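Local coordinates for protein succinate-semialdehyde dehydrogenase (NAD(P)(+)) (Marinobacter aquaeolei, PDB 3RH9) that probably oxidises succinate semialdehyde to succinate with a nicotinamide cofactor, at residues A57-W68 against L202-V210; I70-E78 against F117-D128. All blocks are in the same frame, centred on the assembly; numbering follows the deposited sequence.

Contact 1 (A57-W68 against L202-V210)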
loop_
_atom_site.group_PDB
_atom_site.type_symbol
_atom_site.label_atom_id
_atom_site.label_comp_id
_atom_site.label_asym_id
_atom_site.label_seq_id
_atom_site.Cartn_x
_atom_site.Cartn_y
_atom_site.Cartn_z
ATOM N N ALA A 57 20.157 16.214 -1.080
ATOM C CA ALA A 57 21.259 15.358 -1.486
ATOM C C ALA A 57 20.706 14.134 -2.176
ATOM O O ALA A 57 21.146 13.765 -3.274
ATOM C CB ALA A 57 22.077 14.944 -0.293
ATOM N N GLY A 58 19.736 13.508 -1.522
ATOM C CA GLY A 58 19.115 12.324 -2.051
ATOM C C GLY A 58 18.501 12.586 -3.399
ATOM O O GLY A 58 18.605 11.766 -4.305
ATOM N N GLN A 59 17.856 13.737 -3.526
ATOM C CA GLN A 59 17.137 14.082 -4.751
ATOM C C GLN A 59 18.150 14.207 -5.864
ATOM O O GLN A 59 17.871 13.942 -7.020
ATOM C CB GLN A 59 16.354 15.397 -4.579
ATOM C CG GLN A 59 15.521 15.797 -5.782
ATOM C CD GLN A 59 14.485 14.739 -6.183
ATOM O OE1 GLN A 59 14.211 14.551 -7.365
ATOM N NE2 GLN A 59 13.907 14.058 -5.202
ATOM N N SER A 60 19.349 14.591 -5.472
ATOM C CA SER A 60 20.411 14.890 -6.412
ATOM C C SER A 60 21.074 13.582 -6.855
ATOM O O SER A 60 21.744 13.528 -7.876
ATOM C CB SER A 60 21.401 15.854 -5.741
ATOM O OG SER A 60 22.641 15.859 -6.399
ATOM N N ALA A 61 20.859 12.523 -6.084
ATOM C CA ALA A 61 21.350 11.202 -6.447
ATOM C C ALA A 61 20.312 10.417 -7.234
ATOM O O ALA A 61 20.636 9.380 -7.819
ATOM C CB ALA A 61 21.773 10.419 -5.209
ATOM N N LEU A 62 19.071 10.905 -7.245
ATOM C CA LEU A 62 17.979 10.209 -7.936
ATOM C C LEU A 62 18.169 10.300 -9.425
ATOM O O LEU A 62 18.158 11.389 -9.984
ATOM C CB LEU A 62 16.623 10.817 -7.600
ATOM C CG LEU A 62 15.459 10.047 -8.234
ATOM C CD1 LEU A 62 15.336 8.690 -7.574
ATOM C CD2 LEU A 62 14.148 10.823 -8.128
ATOM N N ARG A 63 18.331 9.173 -10.093
ATOM C CA ARG A 63 18.525 9.260 -11.528
ATOM C C ARG A 63 17.438 8.524 -12.290
ATOM O O ARG A 63 17.510 7.309 -12.495
ATOM C CB ARG A 63 19.905 8.769 -11.902
ATOM C CG ARG A 63 20.977 9.582 -11.273
ATOM C CD ARG A 63 22.195 9.422 -12.074
ATOM N NE ARG A 63 23.336 10.096 -11.489
ATOM C CZ ARG A 63 24.577 9.834 -11.872
ATOM N NH1 ARG A 63 24.777 8.916 -12.822
ATOM N NH2 ARG A 63 25.603 10.466 -11.307
ATOM N N LEU A 64 16.413 9.278 -12.682
ATOM C CA LEU A 64 15.252 8.686 -13.316
ATOM C C LEU A 64 15.607 8.348 -14.748
ATOM O O LEU A 64 15.572 7.193 -15.168
ATOM C CB LEU A 64 14.043 9.625 -13.225
ATOM C CG LEU A 64 13.444 9.665 -11.805
ATOM C CD1 LEU A 64 12.110 10.413 -11.738
ATOM C CD2 LEU A 64 13.300 8.240 -11.240
ATOM N N THR A 65 16.022 9.372 -15.469
ATOM C CA THR A 65 16.253 9.275 -16.899
ATOM C C THR A 65 17.537 8.519 -17.304
ATOM O O THR A 65 17.567 7.875 -18.355
ATOM C CB THR A 65 16.205 10.665 -17.519
ATOM O OG1 THR A 65 16.493 10.547 -18.903
ATOM C CG2 THR A 65 17.208 11.571 -16.869
ATOM N N ASN A 66 18.574 8.585 -16.466
ATOM C CA ASN A 66 19.819 7.818 -16.653
ATOM C C ASN A 66 20.153 6.954 -15.428
ATOM O O ASN A 66 21.120 7.233 -14.704
ATOM C CB ASN A 66 20.994 8.760 -16.924
ATOM C CG ASN A 66 21.039 9.937 -15.946
ATOM O OD1 ASN A 66 20.080 10.186 -15.193
ATOM N ND2 ASN A 66 22.149 10.672 -15.956
ATOM N N PRO A 67 19.351 5.897 -15.191
ATOM C CA PRO A 67 19.436 5.100 -13.954
ATOM C C PRO A 67 20.813 4.473 -13.714
ATOM O O PRO A 67 21.573 4.239 -14.659
ATOM C CB PRO A 67 18.380 4.012 -14.177
ATOM C CG PRO A 67 18.191 3.987 -15.679
ATOM C CD PRO A 67 18.273 5.411 -16.069
ATOM N N TRP A 68 21.133 4.233 -12.445
ATOM C CA TRP A 68 22.325 3.469 -12.065
ATOM C C TRP A 68 22.138 2.042 -12.531
ATOM O O TRP A 68 21.158 1.411 -12.170
ATOM C CB TRP A 68 22.508 3.483 -10.540
ATOM C CG TRP A 68 22.698 4.856 -9.982
ATOM C CD1 TRP A 68 21.739 5.667 -9.435
ATOM C CD2 TRP A 68 23.922 5.597 -9.943
ATOM N NE1 TRP A 68 22.296 6.867 -9.055
ATOM C CE2 TRP A 68 23.634 6.850 -9.363
ATOM C CE3 TRP A 68 25.235 5.328 -10.361
ATOM C CZ2 TRP A 68 24.610 7.822 -9.174
ATOM C CZ3 TRP A 68 26.200 6.291 -10.169
ATOM C CH2 TRP A 68 25.885 7.521 -9.577
ATOM N N LEU A 202 29.779 4.413 -2.507
ATOM C CA LEU A 202 28.404 4.670 -2.894
ATOM C C LEU A 202 28.364 6.066 -3.498
ATOM O O LEU A 202 29.188 6.911 -3.145
ATOM C CB LEU A 202 27.492 4.607 -1.669
ATOM C CG LEU A 202 26.967 3.231 -1.242
ATOM C CD1 LEU A 202 27.932 2.101 -1.609
ATOM C CD2 LEU A 202 26.640 3.204 0.257
ATOM N N PRO A 203 27.415 6.314 -4.418
ATOM C CA PRO A 203 27.188 7.672 -4.946
ATOM C C PRO A 203 26.850 8.689 -3.844
ATOM O O PRO A 203 26.092 8.386 -2.928
ATOM C CB PRO A 203 25.977 7.494 -5.872
ATOM C CG PRO A 203 25.987 6.043 -6.244
ATOM C CD PRO A 203 26.591 5.293 -5.095
ATOM N N ASP A 204 27.409 9.887 -3.941
ATOM C CA ASP A 204 27.077 10.949 -3.004
ATOM C C ASP A 204 25.567 11.211 -3.003
ATOM O O ASP A 204 25.002 11.641 -4.003
ATOM C CB ASP A 204 27.837 12.243 -3.349
ATOM C CG ASP A 204 29.260 12.271 -2.795
ATOM O OD1 ASP A 204 29.694 11.252 -2.216
ATOM O OD2 ASP A 204 29.950 13.311 -2.939
ATOM N N GLY A 205 24.918 10.959 -1.874
ATOM C CA GLY A 205 23.488 11.170 -1.752
ATOM C C GLY A 205 22.639 9.906 -1.716
ATOM O O GLY A 205 21.451 10.001 -1.447
HETATM N N MSE A 206 23.208 8.729 -1.986
HETATM C CA MSE A 206 22.396 7.509 -1.989
HETATM C C MSE A 206 21.907 7.134 -0.595
HETATM O O MSE A 206 20.794 6.624 -0.429
HETATM C CB MSE A 206 23.143 6.334 -2.594
HETATM C CG MSE A 206 23.107 6.308 -4.090
HETATM SE SE MSE A 206 21.313 6.067 -4.894
HETATM C CE MSE A 206 20.671 4.582 -3.790
ATOM N N VAL A 207 22.746 7.381 0.405
ATOM C CA VAL A 207 22.355 7.176 1.789
ATOM C C VAL A 207 22.660 8.440 2.575
ATOM O O VAL A 207 23.631 9.128 2.296
ATOM C CB VAL A 207 23.083 5.994 2.409
ATOM C CG1 VAL A 207 22.861 4.753 1.575
ATOM C CG2 VAL A 207 24.548 6.293 2.502
ATOM N N ASN A 208 21.795 8.753 3.534
ATOM C CA ASN A 208 21.908 9.953 4.360
ATOM C C ASN A 208 21.365 9.668 5.754
ATOM O O ASN A 208 20.358 8.978 5.904
ATOM C CB ASN A 208 21.144 11.120 3.746
ATOM C CG ASN A 208 21.490 11.340 2.294
ATOM O OD1 ASN A 208 20.882 10.754 1.397
ATOM N ND2 ASN A 208 22.459 12.201 2.050
ATOM N N LEU A 209 22.043 10.206 6.763
ATOM C CA LEU A 209 21.710 9.953 8.155
ATOM C C LEU A 209 21.315 11.241 8.875
ATOM O O LEU A 209 22.049 12.211 8.879
ATOM C CB LEU A 209 22.891 9.270 8.848
ATOM C CG LEU A 209 22.807 9.003 10.359
ATOM C CD1 LEU A 209 21.475 8.357 10.750
ATOM C CD2 LEU A 209 24.007 8.151 10.831
ATOM N N VAL A 210 20.130 11.244 9.467
ATOM C CA VAL A 210 19.690 12.360 10.280
ATOM C C VAL A 210 19.311 11.849 11.671
ATOM O O VAL A 210 18.831 10.729 11.808
ATOM C CB VAL A 210 18.513 13.059 9.634
ATOM C CG1 VAL A 210 18.963 13.748 8.359
ATOM C CG2 VAL A 210 17.438 12.054 9.330
#
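The indole of W68 carries P203 on one face, with CG over the six-membered ring, and it is enclosed on several sides. P203 CG stands 3.7 Å from the centroid of that W68 ring and only 15° off the normal, which makes this a CH-pi contact. On the opposite face lies the guanidinium of R63, whose NH1 is displaced toward the indole rim while W68 CZ2 falls over the middle of the guanidinium plane. The edge is occupied too: W68 NE1 donates to A61 O at 3.3 Å, with a nearly straight N-H and the acceptor in the ring plane. This bond fixes the rotation of the indole and ties the start of the next chain turn back to the end of helix 48-61. CG of W68 is anti to its carbonyl carbon (chi1 -61°), beside the backbone N. M206, a selenomethionine, adds a Met-aromatic contact, its SE oblique to the five-membered ring of W68 at 4.9 Å from the centroid.

Beyond the indole the contact is mostly backbone. A61 CB rests on the P203-M206 turn, 3.6 Å from G205 C, and G58 CA makes a C-H...O contact of 3.3 Å with G205 O. The glycine at G205 permits this: a CB there would run into A57 O, and the positive phi of G205 (107°) also calls for glycine. The side chain of N208 comes near A57 at the other end.

The chain between P203 and M206 is a classic type II turn with glycine in its third position; here it seats helix 48-61 against the approach to strand 207-209, which pairs with 178-181 in what is, by family, the Rossmann-like cofactor-binding domain.

Contact 2 (I70-E78 against F117-D128)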
loop_
_atom_site.group_PDB
_atom_site.type_symbol
_atom_site.label_atom_id
_atom_site.label_comp_id
_atom_site.label_asym_id
_atom_site.label_seq_id
_atom_site.Cartn_x
_atom_site.Cartn_y
_atom_site.Cartn_z
ATOM N N ILE A 70 21.838 -1.880 -13.247
ATOM C CA ILE A 70 21.504 -2.941 -12.293
ATOM C C ILE A 70 22.717 -3.662 -11.693
ATOM O O ILE A 70 22.654 -4.120 -10.556
ATOM C CB ILE A 70 20.554 -3.977 -12.899
ATOM C CG1 ILE A 70 20.047 -4.932 -11.819
ATOM C CG2 ILE A 70 21.248 -4.766 -13.975
ATOM C CD1 ILE A 70 18.693 -5.536 -12.127
ATOM N N GLU A 71 23.816 -3.751 -12.444
ATOM C CA GLU A 71 25.062 -4.348 -11.928
ATOM C C GLU A 71 25.771 -3.432 -10.949
ATOM O O GLU A 71 26.431 -3.905 -10.015
ATOM C CB GLU A 71 26.023 -4.721 -13.059
ATOM C CG GLU A 71 25.559 -5.920 -13.859
ATOM C CD GLU A 71 25.153 -7.092 -12.971
ATOM O OE1 GLU A 71 25.924 -7.431 -12.041
ATOM O OE2 GLU A 71 24.072 -7.676 -13.212
ATOM N N THR A 72 25.650 -2.126 -11.163
ATOM C CA THR A 72 26.216 -1.188 -10.212
ATOM C C THR A 72 25.517 -1.349 -8.867
ATOM O O THR A 72 26.171 -1.512 -7.842
ATOM C CB THR A 72 26.114 0.270 -10.688
ATOM O OG1 THR A 72 27.003 0.476 -11.787
ATOM C CG2 THR A 72 26.511 1.213 -9.580
ATOM N N ARG A 73 24.188 -1.302 -8.880
ATOM C CA ARG A 73 23.399 -1.448 -7.661
ATOM C C ARG A 73 23.682 -2.787 -6.987
ATOM O O ARG A 73 23.784 -2.880 -5.766
ATOM C CB ARG A 73 21.913 -1.347 -7.975
ATOM C CG ARG A 73 21.399 0.059 -8.202
ATOM C CD ARG A 73 19.915 0.016 -8.530
ATOM N NE ARG A 73 19.750 -0.057 -9.975
ATOM C CZ ARG A 73 18.734 -0.629 -10.613
ATOM N NH1 ARG A 73 17.739 -1.214 -9.945
ATOM N NH2 ARG A 73 18.720 -0.612 -11.942
ATOM N N ARG A 74 23.816 -3.827 -7.801
ATOM C CA ARG A 74 24.146 -5.168 -7.322
ATOM C C ARG A 74 25.455 -5.189 -6.526
ATOM O O ARG A 74 25.556 -5.857 -5.501
ATOM C CB ARG A 74 24.201 -6.114 -8.521
ATOM C CG ARG A 74 24.744 -7.488 -8.278
ATOM C CD ARG A 74 24.511 -8.307 -9.532
ATOM N NE ARG A 74 23.380 -9.187 -9.328
ATOM C CZ ARG A 74 22.464 -9.479 -10.241
ATOM N NH1 ARG A 74 22.518 -8.955 -11.458
ATOM N NH2 ARG A 74 21.473 -10.292 -9.909
ATOM N N LYS A 75 26.440 -4.433 -6.993
ATOM C CA LYS A 75 27.738 -4.347 -6.336
ATOM C C LYS A 75 27.649 -3.646 -4.974
ATOM O O LYS A 75 28.312 -4.069 -4.016
ATOM C CB LYS A 75 28.753 -3.639 -7.250
ATOM C CG LYS A 75 30.196 -3.704 -6.773
ATOM C CD LYS A 75 30.604 -5.155 -6.476
ATOM C CE LYS A 75 32.114 -5.398 -6.641
ATOM N NZ LYS A 75 32.937 -4.480 -5.796
ATOM N N TRP A 76 26.842 -2.584 -4.890
ATOM C CA TRP A 76 26.602 -1.898 -3.612
ATOM C C TRP A 76 26.089 -2.869 -2.546
ATOM O O TRP A 76 26.630 -2.958 -1.446
ATOM C CB TRP A 76 25.532 -0.824 -3.756
ATOM C CG TRP A 76 25.782 0.226 -4.754
ATOM C CD1 TRP A 76 26.972 0.583 -5.275
ATOM C CD2 TRP A 76 24.804 1.113 -5.324
ATOM N NE1 TRP A 76 26.809 1.618 -6.158
ATOM C CE2 TRP A 76 25.486 1.966 -6.205
ATOM C CE3 TRP A 76 23.416 1.260 -5.177
ATOM C CZ2 TRP A 76 24.829 2.961 -6.947
ATOM C CZ3 TRP A 76 22.764 2.250 -5.911
ATOM C CH2 TRP A 76 23.471 3.088 -6.780
ATOM N N LEU A 77 25.000 -3.559 -2.877
ATOM C CA LEU A 77 24.390 -4.521 -1.976
ATOM C C LEU A 77 25.438 -5.524 -1.539
ATOM O O LEU A 77 25.606 -5.786 -0.344
ATOM C CB LEU A 77 23.217 -5.235 -2.662
ATOM C CG LEU A 77 22.092 -4.319 -3.165
ATOM C CD1 LEU A 77 21.112 -5.026 -4.077
ATOM C CD2 LEU A 77 21.380 -3.713 -1.979
ATOM N N GLU A 78 26.159 -6.071 -2.516
ATOM C CA GLU A 78 27.171 -7.091 -2.240
ATOM C C GLU A 78 28.257 -6.571 -1.305
ATOM O O GLU A 78 28.625 -7.247 -0.337
ATOM C CB GLU A 78 27.778 -7.616 -3.536
ATOM C CG GLU A 78 27.002 -8.764 -4.159
ATOM C CD GLU A 78 27.326 -8.960 -5.641
ATOM O OE1 GLU A 78 28.224 -8.259 -6.180
ATOM O OE2 GLU A 78 26.665 -9.816 -6.269
ATOM N N PHE A 117 20.733 -7.938 2.445
ATOM C CA PHE A 117 21.541 -7.406 1.373
ATOM C C PHE A 117 21.944 -8.514 0.420
ATOM O O PHE A 117 21.945 -8.336 -0.794
ATOM C CB PHE A 117 22.739 -6.671 1.956
ATOM C CG PHE A 117 22.388 -5.318 2.479
ATOM C CD1 PHE A 117 22.209 -5.111 3.822
ATOM C CD2 PHE A 117 22.195 -4.256 1.611
ATOM C CE1 PHE A 117 21.875 -3.857 4.296
ATOM C CE2 PHE A 117 21.855 -3.013 2.073
ATOM C CZ PHE A 117 21.698 -2.806 3.412
ATOM N N ASP A 118 22.269 -9.670 0.973
ATOM C CA ASP A 118 22.623 -10.792 0.136
ATOM C C ASP A 118 21.424 -11.162 -0.709
ATOM O O ASP A 118 21.537 -11.384 -1.907
ATOM C CB ASP A 118 23.063 -12.001 0.967
ATOM C CG ASP A 118 23.637 -13.115 0.102
ATOM O OD1 ASP A 118 24.522 -12.842 -0.746
ATOM O OD2 ASP A 118 23.194 -14.266 0.253
ATOM N N TYR A 119 20.264 -11.220 -0.079
ATOM C CA TYR A 119 19.111 -11.730 -0.772
ATOM C C TYR A 119 18.703 -10.765 -1.875
ATOM O O TYR A 119 18.283 -11.179 -2.955
ATOM C CB TYR A 119 17.965 -11.998 0.188
ATOM C CG TYR A 119 16.723 -12.368 -0.554
ATOM C CD1 TYR A 119 15.835 -11.388 -0.975
ATOM C CD2 TYR A 119 16.450 -13.698 -0.873
ATOM C CE1 TYR A 119 14.702 -11.722 -1.680
ATOM C CE2 TYR A 119 15.305 -14.043 -1.582
ATOM C CZ TYR A 119 14.443 -13.045 -1.982
ATOM O OH TYR A 119 13.307 -13.362 -2.676
ATOM N N CYS A 120 18.854 -9.474 -1.614
ATOM C CA CYS A 120 18.521 -8.463 -2.611
ATOM C C CYS A 120 19.495 -8.409 -3.775
ATOM O O CYS A 120 19.113 -8.075 -4.894
ATOM C CB CYS A 120 18.403 -7.091 -1.959
ATOM S SG CYS A 120 16.795 -6.842 -1.230
ATOM N N ALA A 121 20.754 -8.730 -3.517
ATOM C CA ALA A 121 21.719 -8.830 -4.603
ATOM C C ALA A 121 21.361 -10.015 -5.512
ATOM O O ALA A 121 21.332 -9.887 -6.739
ATOM C CB ALA A 121 23.128 -8.956 -4.062
ATOM N N LYS A 122 21.068 -11.163 -4.914
ATOM C CA LYS A 122 20.704 -12.315 -5.718
ATOM C C LYS A 122 19.435 -12.085 -6.511
ATOM O O LYS A 122 19.318 -12.558 -7.630
ATOM C CB LYS A 122 20.571 -13.574 -4.869
ATOM C CG LYS A 122 21.904 -14.058 -4.329
ATOM C CD LYS A 122 21.732 -15.108 -3.235
ATOM C CE LYS A 122 23.086 -15.446 -2.609
ATOM N NZ LYS A 122 22.951 -16.582 -1.655
ATOM N N HIS A 123 18.490 -11.337 -5.966
ATOM C CA HIS A 123 17.182 -11.226 -6.624
ATOM C C HIS A 123 16.846 -9.875 -7.252
ATOM O O HIS A 123 15.730 -9.665 -7.712
ATOM C CB HIS A 123 16.080 -11.642 -5.663
ATOM C CG HIS A 123 16.227 -13.044 -5.170
ATOM N ND1 HIS A 123 15.654 -14.118 -5.811
ATOM C CD2 HIS A 123 16.913 -13.550 -4.120
ATOM C CE1 HIS A 123 15.957 -15.227 -5.159
ATOM N NE2 HIS A 123 16.717 -14.912 -4.130
ATOM N N ILE A 124 17.815 -8.973 -7.284
ATOM C CA ILE A 124 17.610 -7.656 -7.857
ATOM C C ILE A 124 17.005 -7.728 -9.275
ATOM O O ILE A 124 16.325 -6.792 -9.727
ATOM C CB ILE A 124 18.933 -6.865 -7.858
ATOM C CG1 ILE A 124 18.699 -5.408 -8.240
ATOM C CG2 ILE A 124 19.957 -7.516 -8.786
ATOM C CD1 ILE A 124 19.919 -4.524 -8.011
ATOM N N SER A 125 17.239 -8.836 -9.975
ATOM C CA SER A 125 16.776 -8.956 -11.360
ATOM C C SER A 125 15.264 -8.980 -11.448
ATOM O O SER A 125 14.686 -8.766 -12.519
ATOM C CB SER A 125 17.370 -10.184 -12.049
ATOM O OG SER A 125 18.572 -9.829 -12.715
ATOM N N ALA A 126 14.632 -9.225 -10.303
ATOM C CA ALA A 126 13.182 -9.244 -10.203
ATOM C C ALA A 126 12.531 -7.925 -10.648
ATOM O O ALA A 126 11.377 -7.921 -11.058
ATOM C CB ALA A 126 12.782 -9.584 -8.788
ATOM N N LEU A 127 13.270 -6.816 -10.576
ATOM C CA LEU A 127 12.728 -5.492 -10.899
ATOM C C LEU A 127 12.940 -5.099 -12.360
ATOM O O LEU A 127 12.712 -3.945 -12.746
ATOM C CB LEU A 127 13.326 -4.417 -9.983
ATOM C CG LEU A 127 12.991 -4.594 -8.502
ATOM C CD1 LEU A 127 13.832 -3.683 -7.613
ATOM C CD2 LEU A 127 11.507 -4.378 -8.277
ATOM N N ASP A 128 13.379 -6.058 -13.167
ATOM C CA ASP A 128 13.569 -5.815 -14.600
ATOM C C ASP A 128 12.240 -5.495 -15.254
ATOM O O ASP A 128 11.239 -6.153 -14.977
ATOM C CB ASP A 128 14.187 -7.049 -15.277
ATOM C CG ASP A 128 15.675 -7.186 -15.001
ATOM O OD1 ASP A 128 16.269 -6.246 -14.419
ATOM O OD2 ASP A 128 16.247 -8.238 -15.372
#
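L77 points toward the partner helix, between F117 and A121, and its atoms can be followed outward one by one. L77 CB lies 4.0 Å from A121 CB and also borders the carbonyl of F117. The first torsion puts CG anti to the carbonyl carbon of L77, beside the backbone N, and from there the two methyls diverge. L77 CD1 settles by the backbone of C120, near that residue's CB and, at 4.1 Å, I124 CD1. L77 CD2 instead meets the edge of the F117 ring, 3.7 Å from CD2 of F117, the two side chains crossing at about a right angle. Two turns back toward the N-terminus, I70 and I124 slide past each other, I70 CG1 standing 3.8 Å from I124 CD1, while I70 CD1 continues to D128.

The flank of this apolar seam is polar. R74 is extended as far as CD and then bends at chi3 (-103°), which swings its guanidinium over I124, whose CG2 covers one face. R74 NH2 donates to A121 O at 3.2 Å, the oxygen lying 25° out of the guanidinium plane, and NE adds a weak second bond to the same oxygen. R74 NH1 forms a salt bridge with E71 OE2 at 2.7 Å. A leucine at R74 would probably leave A121 O without these two donors and the carboxylate of E71 without its mate, while uncovering I124 CG2.

L172 of helix 162-174 packs on both L77 and F117, carrying the apolar seam into the next layer. The whole is an antiparallel helix pair, its segment axes 8.5 Å apart at an angle of 160°, with small A121 at the point of closest backbone approach, within the helical N-terminal part of the aldehyde dehydrogenase fold.

In the fold
Contacts 1 and 2 lie on the same side of the chain's centre, their own centres about 16 Å apart. Helix 48-61 of contact 1 is followed directly in the chain by helix 70-86 of contact 2; helix 103-123 follows after helix 88-99, and strand 207-209 returns last, so both partners of contact 2 fall between those of contact 1. W76 of helix 70-86 joins the two, its ring edge-to-face with W68 and packed on P203 and M206, while R73 NE probably donates to W68 O. Helices 48-61 and 70-86 thus both pack against the same 203-206 turn beside the probable cofactor-binding sheet. Both contacts also touch the second subunit, away from the predicted active-site residue.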